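Local structure of CdiI immunity protein (Yersinia kristensenii ATCC 33638, 5E3E) at residues Cys16-Asp21 and Asp30-Ala35; Gln47-Ile52 and His92-Met97. The protein binds the C-terminal toxin domain of a CdiA protein, an RNase A superfamily member, and as its immunity protein probably neutralises it. All coordinates share one frame; numbering follows the deposited sequence.

In the fold
Both contacts belong to one small helical immunity domain without strands. Contact 1 comes first: both of its segments precede those of contact 2 in the chain. It joins the end of helix 8-17 and the turn after it to helix 29-39. Contact 2 joins helix 42-56, the next helix in sequence, to the C-terminal helix 86-96. Their centres lie about 14 Å apart, and the two touch. D30 OD1 and H92 NE2 are 2.6 Å apart, a probable hydrogen bond, and L33 packs on Q96. Helix 86-96 therefore ties the two contacts together. The toxin chain meets residues of contact 1, whereas contact 2 lies within the immunity protein alone.

Contact 1: residues Cys16-Asp21 and Asp30-Ala35; sequences CYFNQD and DETLAA
F18 and T32 meet through a CH-pi contact. T32 CG2 lies over one face of the F18 ring, 3.9 Å from its centroid and 14° off the normal. L33 comes to the same ring at its edge, in the ring plane, with CD2 3.7 Å from F18 CE2. The T32 methyl also reaches back to Y17, where CG2 is 3.8 Å from Y17 CB. It can do so because CG2 stands anti to the backbone N of T32. The Y17 ring passes obliquely by A35, with CE2 4.3 Å from A35 CB. The polar ends bond elsewhere: T32 OG1 to N28 O, one turn back, and Y17 OH to E40.

Behind these residues the chain turns sharply. F18 is the centre of an inverse gamma turn. N19 then braces the turn with both ends of its amide: ND2 donates to C16 O at 2.8 Å, and OD1 accepts from D21 N at 2.7 Å, an Asx turn. D21 faces the toxin chain and forms a salt bridge with R7 of that chain. Around the contact, W89 of helix 86-96 meets F18 edge-to-face, F22 of helix 22-25 touches T32, and I93 of helix 86-96 touches L33.

Contact 2: residues Gln47-Ile52 and His92-Met97; sequences QMKAEI and HIYKQM
K49 lies across the ring of Y94 where two nearly antiparallel helices pack in this all-helical immunity fold. The short segments of helices 42-56 and 86-96 run at 153° to each other, with their axes 10.2 Å apart. No direct hydrogen bond joins them.

The K49 side chain can be followed outward. CB stands above and just outside the CD2-CE2 edge of the ring, 3.7 Å from Y94 CE2. CG stays close to the same side of the ring. CD then meets the other neighbour, M97, whose CB is 3.8 Å away; the two side chains run alongside, pointing opposite ways. A turn about the CG-CD bond (chi3 64°) brings CE back over the Y94 face. There CE makes a CH-pi contact, 3.8 Å from the ring centroid. NZ lies past the rim, in an off-centre cation-pi position that probably adds little, and its firmer partner is a water.

Y94 lies along the helix 42-56 surface because its CG is anti to the backbone N (chi1 -164°). One edge of its ring then receives I52 CG2. The other branch of I52 ends at CD1, 3.7 Å from I93 CG2. On the buried side the selenomethionine M48 folds so that its methyl CE lies 3.9 Å from CG of the second selenomethionine, M97, and also touches I93 CG2. Y36 of helix 29-39 covers both selenomethionines, and L13 of helix 8-17 packs on M48.

One water joins the two helices at the partly exposed margin: it accepts from K49 NZ at 3.1 Å and donates to Y94 O at 2.8 Å.

Contact 1: residues Cys16-Asp21 and Asp30-Ala35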
# COMPACT_ATOMS: atom_id res chain seq x y z
N CYS A 16 -1.98 0.04 2.83
CA CYS A 16 -1.23 -0.27 4.04
C CYS A 16 -1.06 -1.77 4.20
O CYS A 16 -0.04 -2.20 4.77
CB CYS A 16 -1.87 0.33 5.28
SG CYS A 16 -1.70 2.13 5.37
N TYR A 17 -2.08 -2.56 3.84
CA TYR A 17 -1.98 -3.99 3.97
C TYR A 17 -1.42 -4.58 2.68
O TYR A 17 -0.42 -5.29 2.75
CB TYR A 17 -3.32 -4.65 4.36
CG TYR A 17 -3.56 -4.51 5.86
CD1 TYR A 17 -4.07 -3.35 6.40
CD2 TYR A 17 -3.19 -5.57 6.73
CE1 TYR A 17 -4.23 -3.23 7.77
CE2 TYR A 17 -3.38 -5.47 8.08
CZ TYR A 17 -3.90 -4.30 8.60
OH TYR A 17 -4.06 -4.20 9.97
N PHE A 18 -2.06 -4.30 1.54
CA PHE A 18 -1.50 -4.77 0.26
C PHE A 18 -0.39 -3.88 -0.25
O PHE A 18 -0.33 -3.54 -1.42
CB PHE A 18 -2.58 -5.04 -0.77
CG PHE A 18 -3.43 -6.23 -0.44
CD1 PHE A 18 -2.95 -7.50 -0.62
CD2 PHE A 18 -4.69 -6.06 0.11
CE1 PHE A 18 -3.74 -8.60 -0.31
CE2 PHE A 18 -5.49 -7.18 0.42
CZ PHE A 18 -4.99 -8.44 0.21
N ASN A 19 0.53 -3.52 0.65
CA ASN A 19 1.74 -2.81 0.29
C ASN A 19 2.71 -3.75 -0.46
O ASN A 19 2.47 -4.94 -0.55
CB ASN A 19 2.39 -2.14 1.51
CG ASN A 19 2.95 -3.14 2.49
OD1 ASN A 19 3.89 -3.86 2.17
ND2 ASN A 19 2.38 -3.19 3.69
N GLN A 20 3.78 -3.21 -1.05
CA GLN A 20 4.68 -4.03 -1.85
C GLN A 20 5.32 -5.18 -1.06
O GLN A 20 5.80 -6.16 -1.65
CB GLN A 20 5.80 -3.18 -2.45
CG GLN A 20 5.33 -2.29 -3.57
CD GLN A 20 6.45 -1.49 -4.21
OE1 GLN A 20 7.60 -1.94 -4.31
NE2 GLN A 20 6.11 -0.30 -4.68
N ASP A 21 5.36 -5.03 0.26
CA ASP A 21 5.95 -6.03 1.13
C ASP A 21 4.95 -6.97 1.82
O ASP A 21 5.31 -7.64 2.79
CB ASP A 21 6.78 -5.34 2.19
CG ASP A 21 7.76 -4.34 1.59
OD1 ASP A 21 8.45 -4.69 0.64
OD2 ASP A 21 7.80 -3.21 2.06
N ASP A 30 -4.66 -14.05 1.24
CA ASP A 30 -5.68 -14.35 2.23
C ASP A 30 -5.13 -14.21 3.66
O ASP A 30 -5.87 -13.84 4.57
CB ASP A 30 -6.29 -15.72 1.95
CG ASP A 30 -7.28 -15.68 0.81
OD1 ASP A 30 -7.66 -14.56 0.36
OD2 ASP A 30 -7.73 -16.77 0.40
N GLU A 31 -3.84 -14.46 3.84
CA GLU A 31 -3.23 -14.26 5.17
C GLU A 31 -3.16 -12.76 5.45
O GLU A 31 -3.32 -12.35 6.58
CB GLU A 31 -1.85 -14.92 5.23
CG GLU A 31 -1.99 -16.45 5.33
CD GLU A 31 -0.75 -17.23 4.94
OE1 GLU A 31 0.14 -16.70 4.21
OE2 GLU A 31 -0.65 -18.44 5.34
N THR A 32 -2.96 -11.96 4.41
CA THR A 32 -3.02 -10.50 4.53
C THR A 32 -4.43 -10.02 4.99
O THR A 32 -4.58 -9.24 5.93
CB THR A 32 -2.55 -9.83 3.24
OG1 THR A 32 -1.19 -10.24 2.99
CG2 THR A 32 -2.64 -8.30 3.35
N LEU A 33 -5.46 -10.53 4.31
CA LEU A 33 -6.85 -10.25 4.71
C LEU A 33 -7.12 -10.68 6.13
O LEU A 33 -7.77 -9.97 6.86
CB LEU A 33 -7.84 -10.93 3.75
CG LEU A 33 -7.82 -10.43 2.31
CD1 LEU A 33 -8.72 -11.25 1.38
CD2 LEU A 33 -8.14 -8.95 2.24
N ALA A 34 -6.57 -11.82 6.56
CA ALA A 34 -6.78 -12.28 7.92
C ALA A 34 -6.09 -11.39 8.93
O ALA A 34 -6.62 -11.19 10.01
CB ALA A 34 -6.32 -13.71 8.09
N ALA A 35 -4.90 -10.88 8.60
CA ALA A 35 -4.19 -9.96 9.49
C ALA A 35 -4.97 -8.65 9.66
O ALA A 35 -5.05 -8.11 10.76
CB ALA A 35 -2.79 -9.67 8.95

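Contact 2: residues Gln47-Ile52 and His92-Met97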
# COMPACT_ATOMS: atom_id res chain seq x y z
N GLN A 47 -16.95 -0.59 7.26
CA GLN A 47 -16.89 0.58 6.37
C GLN A 47 -16.13 0.22 5.08
O GLN A 47 -16.46 0.72 4.01
CB GLN A 47 -16.25 1.75 7.09
CG GLN A 47 -17.18 2.30 8.19
CD GLN A 47 -16.59 3.45 8.99
OE1 GLN A 47 -16.97 4.61 8.80
NE2 GLN A 47 -15.67 3.12 9.87
N MSE A 48 -15.14 -0.67 5.19
CA MSE A 48 -14.43 -1.17 4.01
C MSE A 48 -15.40 -1.97 3.15
O MSE A 48 -15.47 -1.78 1.94
CB MSE A 48 -13.16 -1.94 4.45
CG MSE A 48 -12.26 -2.41 3.30
SE MSE A 48 -12.98 -4.06 2.48
CE MSE A 48 -12.54 -5.28 3.98
N LYS A 49 -16.20 -2.84 3.77
CA LYS A 49 -17.18 -3.63 3.03
C LYS A 49 -18.19 -2.70 2.34
O LYS A 49 -18.59 -2.98 1.21
CB LYS A 49 -17.87 -4.62 3.97
CG LYS A 49 -16.93 -5.78 4.31
CD LYS A 49 -17.40 -6.65 5.46
CE LYS A 49 -18.67 -7.35 5.16
NZ LYS A 49 -19.13 -8.04 6.40
N ALA A 50 -18.61 -1.64 3.01
CA ALA A 50 -19.57 -0.70 2.38
C ALA A 50 -18.99 -0.11 1.11
O ALA A 50 -19.70 0.01 0.11
CB ALA A 50 -19.98 0.40 3.34
N GLU A 51 -17.70 0.23 1.12
CA GLU A 51 -17.03 0.73 -0.10
C GLU A 51 -16.96 -0.32 -1.21
O GLU A 51 -17.20 -0.01 -2.36
CB GLU A 51 -15.63 1.27 0.21
CG GLU A 51 -15.66 2.53 1.04
CD GLU A 51 -14.28 3.18 1.21
OE1 GLU A 51 -13.29 2.71 0.61
OE2 GLU A 51 -14.21 4.16 1.98
N ILE A 52 -16.66 -1.58 -0.87
CA ILE A 52 -16.76 -2.64 -1.85
C ILE A 52 -18.15 -2.65 -2.49
O ILE A 52 -18.28 -2.80 -3.70
CB ILE A 52 -16.45 -4.01 -1.25
CG1 ILE A 52 -14.98 -4.07 -0.88
CG2 ILE A 52 -16.92 -5.12 -2.21
CD1 ILE A 52 -14.48 -5.42 -0.34
N HIS A 92 -14.62 -11.94 -3.14
CA HIS A 92 -13.76 -12.77 -2.27
C HIS A 92 -13.30 -12.02 -0.99
O HIS A 92 -13.35 -12.59 0.13
CB HIS A 92 -12.56 -13.28 -3.06
CG HIS A 92 -11.54 -13.98 -2.22
ND1 HIS A 92 -11.72 -15.25 -1.73
CD2 HIS A 92 -10.34 -13.57 -1.78
CE1 HIS A 92 -10.65 -15.61 -1.03
NE2 HIS A 92 -9.78 -14.62 -1.08
N ILE A 93 -12.84 -10.78 -1.12
CA ILE A 93 -12.42 -9.98 0.05
C ILE A 93 -13.60 -9.89 1.01
O ILE A 93 -13.48 -10.15 2.18
CB ILE A 93 -11.97 -8.58 -0.32
CG1 ILE A 93 -10.67 -8.61 -1.14
CG2 ILE A 93 -11.82 -7.68 0.92
CD1 ILE A 93 -10.34 -7.25 -1.71
N TYR A 94 -14.75 -9.54 0.46
CA TYR A 94 -15.97 -9.36 1.25
C TYR A 94 -16.26 -10.64 2.07
O TYR A 94 -16.50 -10.57 3.29
CB TYR A 94 -17.13 -9.01 0.30
CG TYR A 94 -18.34 -8.42 0.95
CD1 TYR A 94 -19.22 -9.26 1.64
CD2 TYR A 94 -18.65 -7.07 0.86
CE1 TYR A 94 -20.36 -8.77 2.24
CE2 TYR A 94 -19.81 -6.56 1.45
CZ TYR A 94 -20.66 -7.42 2.13
OH TYR A 94 -21.83 -7.02 2.78
N LYS A 95 -16.24 -11.79 1.40
CA LYS A 95 -16.52 -13.07 2.04
C LYS A 95 -15.49 -13.48 3.09
O LYS A 95 -15.83 -14.14 4.08
CB LYS A 95 -16.61 -14.16 0.97
CG LYS A 95 -17.27 -15.45 1.42
CD LYS A 95 -17.44 -16.45 0.28
CE LYS A 95 -18.34 -15.95 -0.84
NZ LYS A 95 -18.23 -16.87 -2.02
N GLN A 96 -14.22 -13.15 2.83
CA GLN A 96 -13.14 -13.40 3.80
C GLN A 96 -13.32 -12.68 5.13
O GLN A 96 -12.76 -13.10 6.17
CB GLN A 96 -11.77 -13.08 3.18
CG GLN A 96 -11.40 -14.06 2.05
CD GLN A 96 -11.17 -15.49 2.52
OE1 GLN A 96 -11.90 -16.40 2.14
NE2 GLN A 96 -10.17 -15.70 3.32
N MSE A 97 -14.10 -11.62 5.13
CA MSE A 97 -14.42 -10.91 6.35
C MSE A 97 -15.41 -11.63 7.24
O MSE A 97 -15.56 -11.27 8.41
CB MSE A 97 -14.95 -9.51 6.03
CG MSE A 97 -13.89 -8.69 5.29
SE MSE A 97 -12.27 -8.34 6.38
CE MSE A 97 -11.08 -9.61 5.47
O HOH W 1 -18.63 -10.75 5.05